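Long-range contacts in malate synthase (Haloferax volcanii, PDB 3OYZ), which catalyses the magnesium-dependent Claisen condensation of acetyl-CoA with glyoxylate and the hydrolysis of malyl-CoA to malate in the glyoxylate cycle: residues S154-S159 against L185-E190; M85-D90 against F119-V124; D26-L31 against A63-E68. One frame throughout, in Å; residues are numbered along the deposited sequence.

Interaction 1 of 3, residues S154-S159 against L185-E190. With MG (magnesium ion), chain D; PYR (pyruvic acid), chain C.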
loop_
_atom_site.group_PDB
_atom_site.type_symbol
_atom_site.label_atom_id
_atom_site.label_comp_id
_atom_site.label_asym_id
_atom_site.label_seq_id
_atom_site.Cartn_x
_atom_site.Cartn_y
_atom_site.Cartn_z
ATOM N N SER A 154 -23.757 -0.863 -5.178
ATOM C CA SER A 154 -22.365 -0.678 -5.539
ATOM C C SER A 154 -21.983 0.541 -4.738
ATOM O O SER A 154 -22.847 1.428 -4.543
ATOM C CB SER A 154 -22.145 -0.453 -7.058
ATOM O OG SER A 154 -22.419 -1.719 -7.670
ATOM N N VAL A 155 -20.719 0.658 -4.312
ATOM C CA VAL A 155 -20.415 1.850 -3.545
ATOM C C VAL A 155 -19.239 2.527 -4.194
ATOM O O VAL A 155 -18.342 1.891 -4.748
ATOM C CB VAL A 155 -20.076 1.589 -2.041
ATOM C CG1 VAL A 155 -21.243 0.865 -1.392
ATOM C CG2 VAL A 155 -18.855 0.613 -1.965
ATOM N N ILE A 156 -19.154 3.845 -4.047
ATOM C CA ILE A 156 -17.971 4.554 -4.462
ATOM C C ILE A 156 -17.021 4.727 -3.234
ATOM O O ILE A 156 -17.482 5.209 -2.208
ATOM C CB ILE A 156 -18.326 6.003 -4.862
ATOM C CG1 ILE A 156 -19.332 6.060 -6.044
ATOM C CG2 ILE A 156 -17.019 6.652 -5.418
ATOM C CD1 ILE A 156 -19.076 5.154 -7.178
ATOM N N ILE A 157 -15.764 4.286 -3.312
ATOM C CA ILE A 157 -14.746 4.353 -2.223
ATOM C C ILE A 157 -14.081 5.678 -2.458
ATOM O O ILE A 157 -13.267 5.819 -3.388
ATOM C CB ILE A 157 -13.657 3.211 -2.370
ATOM C CG1 ILE A 157 -14.370 1.811 -2.424
ATOM C CG2 ILE A 157 -12.674 3.306 -1.151
ATOM C CD1 ILE A 157 -15.354 1.493 -1.235
ATOM N N GLU A 158 -14.466 6.689 -1.682
ATOM C CA GLU A 158 -13.894 7.998 -1.939
ATOM C C GLU A 158 -13.665 8.727 -0.642
ATOM O O GLU A 158 -13.713 9.971 -0.581
ATOM C CB GLU A 158 -14.790 8.840 -2.880
ATOM C CG GLU A 158 -16.196 9.066 -2.415
ATOM C CD GLU A 158 -17.040 9.547 -3.647
ATOM O OE1 GLU A 158 -18.244 9.323 -3.652
ATOM O OE2 GLU A 158 -16.477 9.999 -4.650
ATOM N N SER A 159 -13.382 7.929 0.401
ATOM C CA SER A 159 -12.870 8.467 1.653
ATOM C C SER A 159 -11.904 7.444 2.291
ATOM O O SER A 159 -12.018 6.228 2.037
ATOM C CB SER A 159 -14.027 8.675 2.616
ATOM O OG SER A 159 -14.712 7.541 3.142
ATOM N N LEU A 185 -20.331 -3.697 -7.005
ATOM C CA LEU A 185 -19.047 -3.133 -7.408
ATOM C C LEU A 185 -18.505 -2.261 -6.252
ATOM O O LEU A 185 -19.265 -1.557 -5.524
ATOM C CB LEU A 185 -19.174 -2.154 -8.607
ATOM C CG LEU A 185 -19.921 -2.769 -9.813
ATOM C CD1 LEU A 185 -20.165 -1.675 -10.844
ATOM C CD2 LEU A 185 -18.934 -3.750 -10.422
ATOM N N LEU A 186 -17.180 -2.286 -6.166
ATOM C CA LEU A 186 -16.479 -1.355 -5.283
ATOM C C LEU A 186 -15.726 -0.477 -6.247
ATOM O O LEU A 186 -14.820 -0.951 -6.963
ATOM C CB LEU A 186 -15.452 -2.105 -4.407
ATOM C CG LEU A 186 -16.091 -3.248 -3.592
ATOM C CD1 LEU A 186 -14.903 -3.964 -2.785
ATOM C CD2 LEU A 186 -17.268 -2.665 -2.736
ATOM N N VAL A 187 -16.057 0.813 -6.237
ATOM C CA VAL A 187 -15.557 1.642 -7.336
ATOM C C VAL A 187 -14.763 2.777 -6.763
ATOM O O VAL A 187 -15.291 3.475 -5.948
ATOM C CB VAL A 187 -16.738 2.283 -8.156
ATOM C CG1 VAL A 187 -16.232 3.067 -9.351
ATOM C CG2 VAL A 187 -17.723 1.218 -8.603
ATOM N N ASP A 188 -13.505 3.002 -7.145
ATOM C CA ASP A 188 -12.787 4.147 -6.603
ATOM C C ASP A 188 -13.312 5.481 -7.125
ATOM O O ASP A 188 -13.631 5.580 -8.319
ATOM C CB ASP A 188 -11.307 4.045 -6.929
ATOM C CG ASP A 188 -10.648 2.957 -6.097
ATOM O OD1 ASP A 188 -11.209 2.731 -5.009
ATOM O OD2 ASP A 188 -9.693 2.319 -6.522
ATOM N N GLY A 189 -13.326 6.479 -6.244
ATOM C CA GLY A 189 -13.658 7.824 -6.641
ATOM C C GLY A 189 -12.487 8.729 -6.356
ATOM O O GLY A 189 -12.501 9.436 -5.377
ATOM N N GLU A 190 -11.514 8.767 -7.252
ATOM C CA GLU A 190 -10.261 9.466 -6.977
ATOM C C GLU A 190 -10.418 10.954 -6.703
ATOM O O GLU A 190 -9.582 11.517 -5.992
ATOM C CB GLU A 190 -9.204 9.233 -8.047
ATOM C CG GLU A 190 -8.331 7.989 -7.865
ATOM C CD GLU A 190 -8.895 6.736 -8.522
ATOM O OE1 GLU A 190 -10.106 6.779 -8.807
ATOM O OE2 GLU A 190 -8.179 5.717 -8.693
HETATM MG MG MG D . -17.171 11.625 -5.857
HETATM C C PYR C . -15.163 10.978 -7.626
HETATM O O PYR C . -15.379 11.615 -6.539
HETATM O OXT PYR C . -13.983 10.723 -8.066
HETATM C CA PYR C . -16.278 10.432 -8.262
HETATM O O3 PYR C . -17.465 10.579 -7.744
HETATM C CB PYR C . -16.109 9.611 -9.485
HETATM O O HOH W 1 -19.064 11.133 -5.457
HETATM O O HOH W 2 -18.269 13.096 -7.353
#
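Val155 N donates to Leu185 O at 2.9 Å, the first rung of a parallel ladder. Val155 O then takes Val187 N, Val187 O takes Ile157 N, and Ile157 O takes Gly189 N. The last donor stands above the carbonyl plane of Ile157, where the strands give way to loop. At the other end Leu185 N bonds to Ser154 OG at 3.0 Å. All touching residues are buried. Packing is close on both faces. Ile156 CD1 crosses to Val187 CB at 3.8 Å, while CG2 of Ile156 lies 3.8 Å from Gly189 CA. On the opposite face Val155 CG2 lies alongside Leu186 CD2 at 3.7 Å. Asp188 OD1 rests near Ile157 CB and bonds to Thr216. The wetter side is at the strand ends. There Glu158 OE2 binds magnesium at 2.1 Å, beside pyruvate O and O3 and two waters. Asp192 also binds the metal. Glu158 OE1 accepts from one metal-bound water at 2.7 Å and from Glu123 N, which steadies the carboxylate. The apolar barrel wall thus ends in an acidic metal site, where magnesium would offset the carboxylate charge and polarise the carbonyl of pyruvate, bound in place of glyoxylate.

Interaction 2 of 3, residues M85-D90 against F119-V124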
loop_
_atom_site.group_PDB
_atom_site.type_symbol
_atom_site.label_atom_id
_atom_site.label_comp_id
_atom_site.label_asym_id
_atom_site.label_seq_id
_atom_site.Cartn_x
_atom_site.Cartn_y
_atom_site.Cartn_z
ATOM N N MET A 85 -27.460 7.497 -6.923
ATOM C CA MET A 85 -28.272 8.347 -6.074
ATOM C C MET A 85 -27.372 9.266 -5.238
ATOM O O MET A 85 -26.162 9.008 -5.039
ATOM C CB MET A 85 -29.119 7.442 -5.158
ATOM C CG MET A 85 -29.861 6.420 -5.998
ATOM S SD MET A 85 -31.412 7.140 -6.714
ATOM C CE MET A 85 -30.751 7.744 -8.256
ATOM N N VAL A 86 -27.970 10.266 -4.606
ATOM C CA VAL A 86 -27.125 11.054 -3.697
ATOM C C VAL A 86 -26.966 10.315 -2.352
ATOM O O VAL A 86 -27.813 9.482 -2.035
ATOM C CB VAL A 86 -27.629 12.490 -3.434
ATOM C CG1 VAL A 86 -27.588 13.292 -4.746
ATOM C CG2 VAL A 86 -29.059 12.481 -2.878
ATOM N N TRP A 87 -25.863 10.553 -1.662
ATOM C CA TRP A 87 -25.625 9.972 -0.314
ATOM C C TRP A 87 -24.474 10.708 0.335
ATOM O O TRP A 87 -23.580 11.268 -0.310
ATOM C CB TRP A 87 -25.291 8.469 -0.423
ATOM C CG TRP A 87 -25.108 7.725 0.888
ATOM C CD1 TRP A 87 -23.926 7.567 1.612
ATOM C CD2 TRP A 87 -26.140 7.045 1.624
ATOM N NE1 TRP A 87 -24.197 6.812 2.745
ATOM C CE2 TRP A 87 -25.520 6.456 2.756
ATOM C CE3 TRP A 87 -27.510 6.842 1.402
ATOM C CZ2 TRP A 87 -26.232 5.703 3.687
ATOM C CZ3 TRP A 87 -28.243 6.084 2.321
ATOM C CH2 TRP A 87 -27.602 5.636 3.510
ATOM N N HIS A 88 -24.442 10.755 1.663
ATOM C CA HIS A 88 -23.160 11.160 2.205
ATOM C C HIS A 88 -23.145 10.652 3.654
ATOM O O HIS A 88 -24.089 10.842 4.419
ATOM C CB HIS A 88 -22.951 12.694 2.212
ATOM C CG HIS A 88 -21.524 13.114 2.350
ATOM N ND1 HIS A 88 -20.825 12.975 3.539
ATOM C CD2 HIS A 88 -20.682 13.730 1.474
ATOM C CE1 HIS A 88 -19.606 13.471 3.378
ATOM N NE2 HIS A 88 -19.506 13.956 2.153
ATOM N N ARG A 89 -22.017 10.072 4.030
ATOM C CA ARG A 89 -21.783 9.585 5.390
ATOM C C ARG A 89 -22.002 10.649 6.491
ATOM O O ARG A 89 -22.313 10.252 7.632
ATOM C CB ARG A 89 -20.325 9.031 5.494
ATOM C CG ARG A 89 -19.166 10.059 5.355
ATOM C CD ARG A 89 -17.776 9.420 5.053
ATOM N NE ARG A 89 -16.813 10.431 4.642
ATOM C CZ ARG A 89 -16.749 10.885 3.391
ATOM N NH1 ARG A 89 -17.525 10.360 2.419
ATOM N NH2 ARG A 89 -15.869 11.809 3.097
ATOM N N ASP A 90 -21.746 11.931 6.210
ATOM C CA ASP A 90 -21.875 12.978 7.206
ATOM C C ASP A 90 -23.152 13.839 7.026
ATOM O O ASP A 90 -23.332 14.785 7.779
ATOM C CB ASP A 90 -20.677 13.936 7.167
ATOM C CG ASP A 90 -19.334 13.218 7.411
ATOM O OD1 ASP A 90 -19.276 12.361 8.305
ATOM O OD2 ASP A 90 -18.325 13.546 6.770
ATOM N N PHE A 119 -28.270 0.103 -7.598
ATOM C CA PHE A 119 -28.026 1.524 -7.491
ATOM C C PHE A 119 -26.583 1.674 -6.973
ATOM O O PHE A 119 -26.037 0.737 -6.355
ATOM C CB PHE A 119 -29.004 2.202 -6.527
ATOM C CG PHE A 119 -30.436 2.345 -7.059
ATOM C CD1 PHE A 119 -30.762 3.447 -7.815
ATOM C CD2 PHE A 119 -31.400 1.361 -6.836
ATOM C CE1 PHE A 119 -32.036 3.562 -8.384
ATOM C CE2 PHE A 119 -32.691 1.498 -7.318
ATOM C CZ PHE A 119 -32.973 2.601 -8.154
ATOM N N VAL A 120 -26.010 2.843 -7.216
ATOM C CA VAL A 120 -24.640 3.152 -6.890
ATOM C C VAL A 120 -24.764 4.259 -5.836
ATOM O O VAL A 120 -25.536 5.231 -6.001
ATOM C CB VAL A 120 -23.849 3.660 -8.106
ATOM C CG1 VAL A 120 -22.484 4.220 -7.651
ATOM C CG2 VAL A 120 -23.759 2.619 -9.260
ATOM N N ILE A 121 -24.064 4.042 -4.706
ATOM C CA ILE A 121 -24.033 4.921 -3.543
ATOM C C ILE A 121 -22.658 5.547 -3.342
ATOM O O ILE A 121 -21.624 4.879 -3.057
ATOM C CB ILE A 121 -24.504 4.120 -2.248
ATOM C CG1 ILE A 121 -25.771 3.306 -2.532
ATOM C CG2 ILE A 121 -24.645 4.976 -0.959
ATOM C CD1 ILE A 121 -27.043 4.141 -2.968
ATOM N N PRO A 122 -22.665 6.881 -3.416
ATOM C CA PRO A 122 -21.443 7.601 -3.304
ATOM C C PRO A 122 -21.182 7.962 -1.828
ATOM O O PRO A 122 -22.047 7.898 -0.983
ATOM C CB PRO A 122 -21.757 8.881 -4.077
ATOM C CG PRO A 122 -23.196 9.170 -3.607
ATOM C CD PRO A 122 -23.791 7.778 -3.786
ATOM N N GLU A 123 -19.972 8.382 -1.547
ATOM C CA GLU A 123 -19.550 9.024 -0.300
ATOM C C GLU A 123 -19.758 8.155 0.983
ATOM O O GLU A 123 -20.014 8.745 2.034
ATOM C CB GLU A 123 -20.256 10.393 -0.159
ATOM C CG GLU A 123 -19.879 11.428 -1.210
ATOM C CD GLU A 123 -18.525 12.025 -0.936
ATOM O OE1 GLU A 123 -18.171 12.947 -1.663
ATOM O OE2 GLU A 123 -17.734 11.563 -0.077
ATOM N N VAL A 124 -19.742 6.827 0.879
ATOM C CA VAL A 124 -19.985 5.956 2.028
ATOM C C VAL A 124 -18.777 6.177 3.008
ATOM O O VAL A 124 -17.722 6.704 2.610
ATOM C CB VAL A 124 -20.207 4.502 1.588
ATOM C CG1 VAL A 124 -21.537 4.324 0.723
ATOM C CG2 VAL A 124 -18.971 3.948 0.859
HETATM O O HOH W 3 -15.105 12.139 0.285
#
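Met85 N donates to Val120 O at 3.1 Å, and the two segments then run in nearly the same direction, 18° apart. The next direct backbone bond is Arg89 N to Glu123 O, at the far end. Between them Pro122, which has no N-H, puts its CD against Met85 O. That oxygen is buried and has no hydrogen-bond partner in the model. Met85 starts the side-chain packing: its CG meets Phe119 CD1 at 3.6 Å, and its sulfur sits obliquely beside the ring in a Met-aromatic contact. Trp87 comes next. Its CG lies anti to the backbone N (chi1 -176°), which lays the indole against Ile121. Ile121 CG2 sits over one face as a CH-pi contact, 3.6 Å from the centroid of the five-membered ring. NE1 of the indole bonds to Asp129. Glu123 CB lies over a face of the His88 ring, whose ND1 accepts Asp90 N in the ring plane. Arg89 NH1 makes a salt bridge to Glu123 OE2 at 2.8 Å. The bond is fairly straight (166°), close to the guanidinium plane, and meets the anti side of the oxygen. NH1 also bonds weakly to Glu123 O, and a water joins NH2 to OE2. A leucine in place of Arg89 would probably leave the buried Glu123 carboxylate without its cationic mate and freer to turn. The salt bridge is likely to hold this carboxylate, about 5 Å from the magnesium at its nearest side-chain atom, in one orientation, and would temper negative charge near the metal.

Interaction 3 of 3, residues D26-L31 against A63-E68. With ACO (acetyl coenzyme *a), chain B.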
loop_
_atom_site.group_PDB
_atom_site.type_symbol
_atom_site.label_atom_id
_atom_site.label_comp_id
_atom_site.label_asym_id
_atom_site.label_seq_id
_atom_site.Cartn_x
_atom_site.Cartn_y
_atom_site.Cartn_z
ATOM N N ASP A 26 -34.332 19.166 -24.364
ATOM C CA ASP A 26 -34.843 18.054 -23.566
ATOM C C ASP A 26 -33.748 17.819 -22.518
ATOM O O ASP A 26 -32.624 17.484 -22.866
ATOM C CB ASP A 26 -35.120 16.896 -24.537
ATOM C CG ASP A 26 -35.179 15.518 -23.892
ATOM O OD1 ASP A 26 -35.778 15.297 -22.825
ATOM O OD2 ASP A 26 -34.666 14.582 -24.532
ATOM N N SER A 27 -34.037 18.088 -21.250
ATOM C CA SER A 27 -33.070 17.835 -20.162
ATOM C C SER A 27 -32.571 16.377 -20.083
ATOM O O SER A 27 -31.423 16.152 -19.726
ATOM C CB SER A 27 -33.651 18.349 -18.848
ATOM O OG SER A 27 -34.685 17.439 -18.511
ATOM N N ALA A 28 -33.381 15.396 -20.486
ATOM C CA ALA A 28 -32.976 14.000 -20.612
ATOM C C ALA A 28 -32.119 13.599 -21.804
ATOM O O ALA A 28 -31.907 12.408 -22.043
ATOM C CB ALA A 28 -34.182 13.117 -20.566
ATOM N N LYS A 29 -31.626 14.572 -22.560
ATOM C CA LYS A 29 -31.042 14.298 -23.866
ATOM C C LYS A 29 -29.822 13.377 -23.702
ATOM O O LYS A 29 -29.722 12.331 -24.337
ATOM C CB LYS A 29 -30.623 15.605 -24.566
ATOM C CG LYS A 29 -30.019 15.323 -25.973
ATOM C CD LYS A 29 -28.977 16.348 -26.448
ATOM C CE LYS A 29 -29.462 17.795 -26.245
ATOM N NZ LYS A 29 -28.349 18.791 -26.177
ATOM N N MET A 30 -28.925 13.711 -22.777
ATOM C CA MET A 30 -27.812 12.776 -22.524
ATOM C C MET A 30 -28.194 11.360 -22.129
ATOM O O MET A 30 -27.551 10.440 -22.599
ATOM C CB MET A 30 -26.795 13.371 -21.567
ATOM C CG MET A 30 -26.425 14.769 -21.980
ATOM S SD MET A 30 -24.710 14.999 -21.498
ATOM C CE MET A 30 -24.891 16.547 -20.669
ATOM N N LEU A 31 -29.247 11.142 -21.354
ATOM C CA LEU A 31 -29.680 9.783 -21.086
ATOM C C LEU A 31 -30.290 9.029 -22.257
ATOM O O LEU A 31 -30.099 7.792 -22.409
ATOM C CB LEU A 31 -30.702 9.794 -19.942
ATOM C CG LEU A 31 -30.394 10.388 -18.568
ATOM C CD1 LEU A 31 -31.612 10.282 -17.691
ATOM C CD2 LEU A 31 -29.141 9.734 -17.921
ATOM N N ALA A 63 -34.348 12.768 -11.359
ATOM C CA ALA A 63 -34.853 11.450 -11.002
ATOM C C ALA A 63 -36.112 11.058 -11.773
ATOM O O ALA A 63 -36.395 9.865 -11.980
ATOM C CB ALA A 63 -35.161 11.424 -9.498
ATOM N N GLU A 64 -36.920 12.073 -12.101
ATOM C CA GLU A 64 -38.030 11.847 -13.086
ATOM C C GLU A 64 -37.507 11.416 -14.445
ATOM O O GLU A 64 -37.965 10.397 -14.976
ATOM C CB GLU A 64 -38.994 13.048 -13.182
ATOM C CG GLU A 64 -39.879 13.044 -11.940
ATOM C CD GLU A 64 -40.400 14.439 -11.596
ATOM O OE1 GLU A 64 -40.036 15.420 -12.300
ATOM O OE2 GLU A 64 -41.157 14.563 -10.599
ATOM N N ASN A 65 -36.441 12.077 -14.895
ATOM C CA ASN A 65 -35.853 11.718 -16.189
ATOM C C ASN A 65 -35.392 10.295 -16.180
ATOM O O ASN A 65 -35.596 9.562 -17.164
ATOM C CB ASN A 65 -34.697 12.649 -16.578
ATOM C CG ASN A 65 -35.200 13.991 -17.000
ATOM O OD1 ASN A 65 -36.408 14.114 -17.095
ATOM N ND2 ASN A 65 -34.362 15.015 -17.097
ATOM N N ILE A 66 -34.766 9.893 -15.058
ATOM C CA ILE A 66 -34.384 8.496 -14.925
ATOM C C ILE A 66 -35.544 7.551 -15.078
ATOM O O ILE A 66 -35.468 6.524 -15.755
ATOM C CB ILE A 66 -33.695 8.207 -13.486
ATOM C CG1 ILE A 66 -32.295 8.795 -13.485
ATOM C CG2 ILE A 66 -33.638 6.705 -13.270
ATOM C CD1 ILE A 66 -31.618 8.973 -12.011
ATOM N N VAL A 67 -36.631 7.809 -14.376
ATOM C CA VAL A 67 -37.790 6.918 -14.534
ATOM C C VAL A 67 -38.312 6.884 -15.995
ATOM O O VAL A 67 -38.560 5.820 -16.575
ATOM C CB VAL A 67 -38.983 7.284 -13.630
ATOM C CG1 VAL A 67 -40.234 6.430 -14.001
ATOM C CG2 VAL A 67 -38.670 7.080 -12.179
ATOM N N GLU A 68 -38.420 8.062 -16.585
ATOM C CA GLU A 68 -38.949 8.206 -17.971
ATOM C C GLU A 68 -38.095 7.508 -19.029
ATOM O O GLU A 68 -38.621 6.663 -19.780
ATOM C CB GLU A 68 -39.052 9.706 -18.252
ATOM C CG GLU A 68 -39.957 10.148 -19.414
ATOM C CD GLU A 68 -39.598 11.538 -19.922
ATOM O OE1 GLU A 68 -39.368 12.506 -19.163
ATOM O OE2 GLU A 68 -39.531 11.682 -21.156
HETATM N N1A ACO B . -23.491 10.562 -21.434
HETATM C C2A ACO B . -24.254 10.664 -22.540
HETATM N N3A ACO B . -23.817 11.335 -23.621
HETATM C C4A ACO B . -22.614 11.962 -23.668
HETATM C C5A ACO B . -21.754 11.864 -22.468
HETATM C C6A ACO B . -22.278 11.143 -21.293
HETATM N N6A ACO B . -21.475 11.119 -20.195
HETATM N N7A ACO B . -20.628 12.544 -22.719
HETATM C C8A ACO B . -20.753 13.060 -23.966
HETATM N N9A ACO B . -21.899 12.676 -24.544
HETATM C C1B ACO B . -22.299 13.066 -25.935
HETATM C C2B ACO B . -21.860 14.507 -26.158
HETATM O O2B ACO B . -22.877 15.379 -25.668
HETATM C C3B ACO B . -21.649 14.571 -27.657
HETATM O O3B ACO B . -22.987 14.667 -28.156
HETATM P P3B ACO B . -23.440 15.294 -29.611
HETATM O O7A ACO B . -23.696 13.991 -30.354
HETATM O O8A ACO B . -22.210 16.100 -29.974
HETATM O O9A ACO B . -24.649 16.166 -29.359
HETATM C C4B ACO B . -21.082 13.194 -27.958
HETATM O O4B ACO B . -21.618 12.316 -26.957
HETATM C C5B ACO B . -19.563 13.168 -27.831
HETATM O O5B ACO B . -19.225 14.000 -26.720
HETATM P P1A ACO B . -17.720 14.473 -26.429
HETATM O O1A ACO B . -17.156 15.426 -27.433
HETATM O O2A ACO B . -16.954 13.188 -26.306
HETATM O O3A ACO B . -17.644 15.223 -25.016
HETATM P P2A ACO B . -18.193 16.713 -24.806
HETATM O O4A ACO B . -19.485 16.592 -25.548
HETATM O O5A ACO B . -17.014 17.652 -24.956
HETATM O O6A ACO B . -18.531 16.865 -23.222
HETATM C CBP ACO B . -18.382 16.347 -20.821
HETATM C CCP ACO B . -17.636 16.537 -22.147
HETATM C CDP ACO B . -19.137 17.617 -20.433
HETATM C CEP ACO B . -17.325 16.100 -19.753
HETATM C CAP ACO B . -19.418 15.217 -20.882
HETATM O OAP ACO B . -18.726 14.133 -21.486
HETATM C C9P ACO B . -19.926 14.761 -19.529
HETATM O O9P ACO B . -20.691 15.484 -18.882
HETATM N N8P ACO B . -19.474 13.574 -19.090
HETATM C C7P ACO B . -19.934 13.068 -17.803
HETATM C C6P ACO B . -19.318 13.798 -16.600
HETATM C C5P ACO B . -19.697 12.961 -15.392
HETATM O O5P ACO B . -20.352 11.931 -15.543
HETATM N N4P ACO B . -19.225 13.391 -14.223
HETATM C C3P ACO B . -19.430 12.718 -12.952
HETATM C C2P ACO B . -18.673 11.390 -12.883
HETATM S S1P ACO B . -17.125 11.946 -12.233
HETATM C C ACO B . -17.257 12.173 -10.570
HETATM O O ACO B . -18.319 12.263 -9.986
HETATM C CH3 ACO B . -15.973 12.322 -9.812
#
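Ser27 OG accepts a hydrogen bond from Asn65 ND2 at 2.8 Å, the one polar bond between the segments. With chi1 at 72°, OG sits between the backbone N and the carbonyl carbon, on the side where the Asn65 amide lies. The bond is somewhat bent (143°), with OG tilted 16° from the amide plane. Ser27 OG also bonds to Glu61, and ND2 also donates to Thr19 O, so two acceptors fix which way the amide is turned. Ser27 is the second residue of a type I turn that Asp26 opens and Lys29 ends, and Asp26 OD1 bonds weakly to Ala28 N within it. Arg32 forms salt bridges with both Asp26 and Glu68, and so ties the turn to helix 59-73. Ala28 follows at the N-cap of helix 29-36. Its CB packs against the amide, 3.8 Å from Asn65 CG. Met30 meets the cofactor instead. Its O lies 3.3 Å from C2A of the acetyl-CoA adenine, and its CB is 3.8 Å from the same atom. Leu31 returns to helix 59-73. Its CD1 touches Asn65 CB at 4.0 Å, the two side chains meeting at about a right angle, and the leucine also packs on Trp46 and Pro48 of strand 45-49. These are two neighbouring outer helices of a TIM barrel, joined where the first begins; helix 29-36 also borders the adenine end of the acetyl-CoA pocket.

Overall arrangement
Along the chain the contacts follow in series: interaction 3, then interaction 2, then interaction 1. All belong to one TIM barrel. Interactions 1 and 2 have centres about 10 Å apart and share the barrel wall, since strands 118-121 and 152-157 are neighbours in the parallel sheet. They touch directly: Ile156 N meets Ile121 O in a probable hydrogen bond. Interaction 3 lies farther out, between helices 29-36 and 59-73, with its centre about 20 Å from that of interaction 2 and 24 Å from that of interaction 1. Met85 packs on Ile66 where interactions 2 and 3 meet. Acetyl-CoA spans the distance, its adenine beside interaction 3 and its acetyl end near the metal site of interaction 1.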